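Local coordinates for putative lipoprotein YcdA (Bacillus subtilis subsp. subtilis str. 168, PDB 4R4G) that is of unknown function but is a putative membrane-anchored lipoprotein with an Ig-like N-terminal domain and an NTF2-clan C-terminal domain, at residues A[155-160]-A[175-180]; A[181-186]-A[199-204]. All coordinates share one frame; numbering follows the deposited sequence.

Contact 1 (A[155-160]-A[175-180]); sequences DVLLFG and NEIVND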
loop_
_atom_site.group_PDB
_atom_site.type_symbol
_atom_site.label_atom_id
_atom_site.label_comp_id
_atom_site.label_asym_id
_atom_site.label_seq_id
_atom_site.Cartn_x
_atom_site.Cartn_y
_atom_site.Cartn_z
ATOM N N ASP A 155 -5.214 1.145 -13.376
ATOM C CA ASP A 155 -5.561 2.071 -14.451
ATOM C C ASP A 155 -5.176 1.524 -15.835
ATOM O O ASP A 155 -6.044 1.390 -16.708
ATOM C CB ASP A 155 -4.877 3.429 -14.214
ATOM C CG ASP A 155 -5.642 4.422 -13.361
ATOM O OD1 ASP A 155 -6.621 4.014 -12.693
ATOM O OD2 ASP A 155 -5.279 5.608 -13.378
ATOM N N VAL A 156 -3.889 1.158 -16.015
ATOM C CA VAL A 156 -3.376 0.681 -17.299
ATOM C C VAL A 156 -3.858 -0.733 -17.637
ATOM O O VAL A 156 -4.210 -0.961 -18.795
ATOM C CB VAL A 156 -1.833 0.792 -17.435
ATOM C CG1 VAL A 156 -1.368 2.223 -17.204
ATOM C CG2 VAL A 156 -1.099 -0.167 -16.510
ATOM N N LEU A 157 -3.870 -1.667 -16.667
ATOM C CA LEU A 157 -4.244 -3.055 -16.918
ATOM C C LEU A 157 -5.707 -3.327 -16.929
ATOM O O LEU A 157 -6.156 -4.076 -17.789
ATOM C CB LEU A 157 -3.655 -4.005 -15.880
ATOM C CG LEU A 157 -2.159 -4.146 -15.759
ATOM C CD1 LEU A 157 -1.849 -5.088 -14.644
ATOM C CD2 LEU A 157 -1.539 -4.625 -17.050
ATOM N N LEU A 158 -6.439 -2.866 -15.910
ATOM C CA LEU A 158 -7.848 -3.221 -15.772
ATOM C C LEU A 158 -8.792 -2.208 -16.382
ATOM O O LEU A 158 -9.810 -2.606 -16.944
ATOM C CB LEU A 158 -8.176 -3.427 -14.287
ATOM C CG LEU A 158 -7.528 -4.669 -13.674
ATOM C CD1 LEU A 158 -7.386 -4.533 -12.234
ATOM C CD2 LEU A 158 -8.310 -5.923 -13.992
ATOM N N PHE A 159 -8.471 -0.919 -16.282
ATOM C CA PHE A 159 -9.352 0.124 -16.785
ATOM C C PHE A 159 -9.036 0.546 -18.202
ATOM O O PHE A 159 -9.831 1.264 -18.803
ATOM C CB PHE A 159 -9.302 1.352 -15.860
ATOM C CG PHE A 159 -9.820 1.146 -14.453
ATOM C CD1 PHE A 159 -10.575 0.026 -14.123
ATOM C CD2 PHE A 159 -9.553 2.075 -13.456
ATOM C CE1 PHE A 159 -11.059 -0.152 -12.829
ATOM C CE2 PHE A 159 -10.021 1.885 -12.159
ATOM C CZ PHE A 159 -10.772 0.775 -11.856
ATOM N N GLY A 160 -7.888 0.130 -18.726
ATOM C CA GLY A 160 -7.433 0.526 -20.056
ATOM C C GLY A 160 -7.125 2.014 -20.138
ATOM O O GLY A 160 -6.915 2.548 -21.222
ATOM N N ASN A 175 3.345 -0.881 -22.156
ATOM C CA ASN A 175 3.087 -1.631 -23.388
ATOM C C ASN A 175 3.324 -3.133 -23.211
ATOM O O ASN A 175 2.433 -3.909 -23.527
ATOM C CB ASN A 175 3.900 -1.074 -24.546
ATOM C CG ASN A 175 3.774 0.423 -24.651
ATOM O OD1 ASN A 175 2.784 0.940 -25.181
ATOM N ND2 ASN A 175 4.721 1.149 -24.040
ATOM N N GLU A 176 4.451 -3.530 -22.624
ATOM C CA GLU A 176 4.782 -4.938 -22.402
ATOM C C GLU A 176 3.869 -5.616 -21.370
ATOM O O GLU A 176 3.373 -6.705 -21.651
ATOM C CB GLU A 176 6.246 -5.077 -21.961
ATOM C CG GLU A 176 6.874 -6.422 -22.276
ATOM C CD GLU A 176 8.381 -6.440 -22.137
ATOM O OE1 GLU A 176 8.873 -6.465 -20.982
ATOM O OE2 GLU A 176 9.068 -6.417 -23.184
ATOM N N ILE A 177 3.658 -4.989 -20.188
ATOM C CA ILE A 177 2.856 -5.564 -19.102
ATOM C C ILE A 177 1.382 -5.684 -19.508
ATOM O O ILE A 177 0.762 -6.688 -19.164
ATOM C CB ILE A 177 3.058 -4.822 -17.749
ATOM C CG1 ILE A 177 2.487 -5.629 -16.573
ATOM C CG2 ILE A 177 2.548 -3.377 -17.746
ATOM C CD1 ILE A 177 3.254 -5.466 -15.329
ATOM N N VAL A 178 0.859 -4.716 -20.286
ATOM C CA VAL A 178 -0.519 -4.686 -20.774
ATOM C C VAL A 178 -0.732 -5.778 -21.843
ATOM O O VAL A 178 -1.722 -6.514 -21.772
ATOM C CB VAL A 178 -0.887 -3.280 -21.315
ATOM C CG1 VAL A 178 -2.191 -3.301 -22.108
ATOM C CG2 VAL A 178 -0.962 -2.264 -20.191
ATOM N N ASN A 179 0.178 -5.868 -22.834
ATOM C CA ASN A 179 0.090 -6.866 -23.895
ATOM C C ASN A 179 0.144 -8.269 -23.316
ATOM O O ASN A 179 -0.652 -9.127 -23.711
ATOM C CB ASN A 179 1.188 -6.661 -24.938
ATOM C CG ASN A 179 0.829 -5.622 -25.971
ATOM O OD1 ASN A 179 0.571 -4.448 -25.664
ATOM N ND2 ASN A 179 0.786 -6.037 -27.224
ATOM N N ASP A 180 1.037 -8.486 -22.339
ATOM C CA ASP A 180 1.144 -9.775 -21.662
ATOM C C ASP A 180 -0.155 -10.091 -20.926
ATOM O O ASP A 180 -0.657 -11.212 -21.048
ATOM C CB ASP A 180 2.340 -9.805 -20.696
ATOM C CG ASP A 180 3.718 -9.874 -21.345
ATOM O OD1 ASP A 180 3.794 -10.083 -22.596
ATOM O OD2 ASP A 180 4.722 -9.729 -20.611
#
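The flat groups that meet side chains here are peptide carbonyls, for Val156, Leu157, Ile177 and Val178 bring no ring or charge to the contact. Each of the two carbonyls is approached by one methyl: Leu157 CD2 lies 3.7 Å from Ile177 O, and in return Val178 CG2 comes within 3.8 Å of Val156 O. Between them the apolar branches close up, Leu157 CD2 to Val178 CG2 at 4.0 Å, making this a compact example of packing by aliphatic side chains against one another and against backbone carbonyls. Leu157 does most of the reaching. Its first bond does not head for the partner helix, but CG is anti to the carbonyl carbon (chi1 -63°), beside the backbone N; from there CD1 continues the extended chain while CD2 branches off to lie on the backbone of Ile177 and Val178, 3.9 Å from Val178 CA. The same methyl also approaches Ile177 CG1, at 4.2 Å. Val178 answers with one branch: CG2 touches both the carbonyl of Val156 and the end of Leu157, and it also faces Val156 CB at 4.2 Å. The helices come close here, the CA atoms of Leu157 and Val178 being 5.6 Å apart. Beyond the two segments the apolar surface continues. Phe166 of helix 165-170 packs on both Val156 and Ile177, and Met311, from a loop, touches Leu157 and Ile177. Lys213 of helix 203-219 lies against Val178 and makes a weak hydrogen bond to Leu157 O. The contact thus joins the C-terminal part of helix 145-157, probably part of the kinked connection from the Ig-like domain, to an early turn of helix 174-192, with helices 165-170 and 203-219 packed around the pair.

Contact 2 (A[181-186]-A[199-204]); sequences FNESAK and YADSKA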
loop_
_atom_site.group_PDB
_atom_site.type_symbol
_atom_site.label_atom_id
_atom_site.label_comp_id
_atom_site.label_asym_id
_atom_site.label_seq_id
_atom_site.Cartn_x
_atom_site.Cartn_y
_atom_site.Cartn_z
ATOM N N PHE A 181 -0.729 -9.078 -20.222
ATOM C CA PHE A 181 -1.980 -9.204 -19.473
ATOM C C PHE A 181 -3.123 -9.547 -20.403
ATOM O O PHE A 181 -3.819 -10.517 -20.144
ATOM C CB PHE A 181 -2.300 -7.927 -18.662
ATOM C CG PHE A 181 -3.628 -7.966 -17.926
ATOM C CD1 PHE A 181 -3.730 -8.550 -16.666
ATOM C CD2 PHE A 181 -4.778 -7.417 -18.498
ATOM C CE1 PHE A 181 -4.960 -8.601 -16.000
ATOM C CE2 PHE A 181 -6.004 -7.469 -17.832
ATOM C CZ PHE A 181 -6.086 -8.054 -16.587
ATOM N N ASN A 182 -3.307 -8.767 -21.479
ATOM C CA ASN A 182 -4.339 -8.979 -22.488
ATOM C C ASN A 182 -4.240 -10.353 -23.144
ATOM O O ASN A 182 -5.267 -10.965 -23.414
ATOM C CB ASN A 182 -4.265 -7.889 -23.547
ATOM C CG ASN A 182 -4.676 -6.540 -23.015
ATOM O OD1 ASN A 182 -5.191 -6.413 -21.909
ATOM N ND2 ASN A 182 -4.443 -5.494 -23.775
ATOM N N GLU A 183 -3.030 -10.856 -23.383
ATOM C CA GLU A 183 -2.897 -12.166 -24.005
ATOM C C GLU A 183 -3.282 -13.257 -23.028
ATOM O O GLU A 183 -4.086 -14.123 -23.371
ATOM C CB GLU A 183 -1.494 -12.386 -24.580
ATOM C CG GLU A 183 -1.269 -11.660 -25.906
ATOM C CD GLU A 183 -2.343 -11.776 -26.976
ATOM O OE1 GLU A 183 -2.789 -12.910 -27.273
ATOM O OE2 GLU A 183 -2.736 -10.719 -27.522
ATOM N N SER A 184 -2.788 -13.161 -21.795
ATOM C CA SER A 184 -3.092 -14.084 -20.709
ATOM C C SER A 184 -4.611 -14.111 -20.456
ATOM O O SER A 184 -5.179 -15.189 -20.287
ATOM C CB SER A 184 -2.326 -13.663 -19.456
ATOM O OG SER A 184 -2.698 -14.389 -18.299
ATOM N N ALA A 185 -5.262 -12.926 -20.499
ATOM C CA ALA A 185 -6.695 -12.749 -20.281
ATOM C C ALA A 185 -7.531 -13.394 -21.391
ATOM O O ALA A 185 -8.555 -13.991 -21.082
ATOM C CB ALA A 185 -7.022 -11.271 -20.179
ATOM N N LYS A 186 -7.107 -13.268 -22.669
ATOM C CA LYS A 186 -7.783 -13.854 -23.826
ATOM C C LYS A 186 -7.673 -15.367 -23.807
ATOM O O LYS A 186 -8.660 -16.058 -24.074
ATOM C CB LYS A 186 -7.193 -13.317 -25.135
ATOM C CG LYS A 186 -7.676 -11.923 -25.498
ATOM C CD LYS A 186 -7.298 -11.534 -26.915
ATOM C CE LYS A 186 -5.853 -11.176 -27.069
ATOM N NZ LYS A 186 -5.512 -10.861 -28.470
ATOM N N TYR A 199 -9.735 -18.397 -31.937
ATOM C CA TYR A 199 -10.342 -17.116 -31.532
ATOM C C TYR A 199 -9.389 -16.181 -30.733
ATOM O O TYR A 199 -9.766 -15.028 -30.496
ATOM C CB TYR A 199 -11.602 -17.361 -30.662
ATOM C CG TYR A 199 -12.847 -17.854 -31.373
ATOM C CD1 TYR A 199 -13.661 -16.975 -32.085
ATOM C CD2 TYR A 199 -13.282 -19.169 -31.225
ATOM C CE1 TYR A 199 -14.824 -17.416 -32.715
ATOM C CE2 TYR A 199 -14.448 -19.619 -31.844
ATOM C CZ TYR A 199 -15.217 -18.738 -32.588
ATOM O OH TYR A 199 -16.371 -19.168 -33.202
ATOM N N ALA A 200 -8.185 -16.675 -30.303
ATOM C CA ALA A 200 -7.190 -15.933 -29.500
ATOM C C ALA A 200 -6.747 -14.624 -30.165
ATOM O O ALA A 200 -6.726 -13.591 -29.489
ATOM C CB ALA A 200 -5.975 -16.802 -29.205
ATOM N N ASP A 201 -6.413 -14.656 -31.481
ATOM C CA ASP A 201 -6.027 -13.436 -32.185
ATOM C C ASP A 201 -7.121 -13.100 -33.197
ATOM O O ASP A 201 -6.952 -13.272 -34.408
ATOM C CB ASP A 201 -4.606 -13.518 -32.798
ATOM C CG ASP A 201 -3.462 -13.114 -31.844
ATOM O OD1 ASP A 201 -3.694 -12.257 -30.940
ATOM O OD2 ASP A 201 -2.328 -13.613 -32.030
ATOM N N SER A 202 -8.278 -12.652 -32.649
ATOM C CA SER A 202 -9.483 -12.246 -33.375
ATOM C C SER A 202 -10.043 -10.942 -32.820
ATOM O O SER A 202 -9.880 -10.660 -31.633
ATOM C CB SER A 202 -10.553 -13.334 -33.309
ATOM O OG SER A 202 -11.166 -13.431 -32.036
ATOM N N LYS A 203 -10.730 -10.169 -33.679
ATOM C CA LYS A 203 -11.392 -8.898 -33.367
ATOM C C LYS A 203 -12.361 -9.097 -32.201
ATOM O O LYS A 203 -12.388 -8.272 -31.293
ATOM C CB LYS A 203 -12.154 -8.373 -34.619
ATOM C CG LYS A 203 -12.710 -6.932 -34.544
ATOM C CD LYS A 203 -13.860 -6.694 -35.557
ATOM C CE LYS A 203 -14.114 -5.234 -35.890
ATOM N NZ LYS A 203 -14.727 -4.478 -34.762
ATOM N N ALA A 204 -13.135 -10.207 -32.228
ATOM C CA ALA A 204 -14.138 -10.582 -31.236
ATOM C C ALA A 204 -13.552 -10.640 -29.848
ATOM O O ALA A 204 -14.147 -10.084 -28.914
ATOM C CB ALA A 204 -14.740 -11.930 -31.588
#
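Lys186 carries this contact through its ammonium group, NZ, which reaches from the helix at 181-186 to the loop at 199-202. It donates to Ala200 O over 3.2 Å, coming in at 155° to the C=O bond and tilted 17° from the carbonyl plane. A longer, weak bond of 3.4 Å to Asp201 OD1 forms part of a salt bridge. From its own helix, one turn back, Glu183 OE2 is met on its syn side at 2.9 Å, which completes a Glu183-Lys186-Asp201 salt-bridge network. Its strongest partner, Asp206 in helix 203-219, forms a further salt bridge with NZ. The lysine chain bends at chi3 (-75°), which turns its end toward this group of acceptors. The cation would probably ease the approach of two like charges, Glu183 OE1 and Asp201 OD1, 3.8 Å apart. An alanine here would remove the shared cation and is likely to leave Glu183, Asp201 and Asp206 without their common counter-charge, and Ala200 O without this donor. In the next shell, Ser202 steadies the loop: its OG donates to Tyr199 O at 2.6 Å and, as N-cap of helix 203-219, weakly accepts from Leu205 N. Ala200 rests on Asp187 and Leu190 of helix 174-192, and the Tyr199 ring packs against helix 268-283. With Asp206 included, the salt bridges link helix 174-192 to the start of helix 203-219.

How the contacts relate
Going from the N terminus, the chain leaves the Ig-like domain and runs on through helices 134-141 and 145-157 to the residues of contact 1. Contact 1 closes the first loop, a 14-residue passage holding helix 165-170. Contact 2 opens directly after it, on the next turns of helix 174-192, and closes a 12-residue passage that includes the end of that helix. The two are in series, neither nested nor crossed, with centres about 13 Å apart. They meet where the ring of Phe181 packs against Leu157 O and Leu158. Helix 174-192 is the shared element, tied to helix 145-157 by one contact and to the start of helix 203-219 by the other.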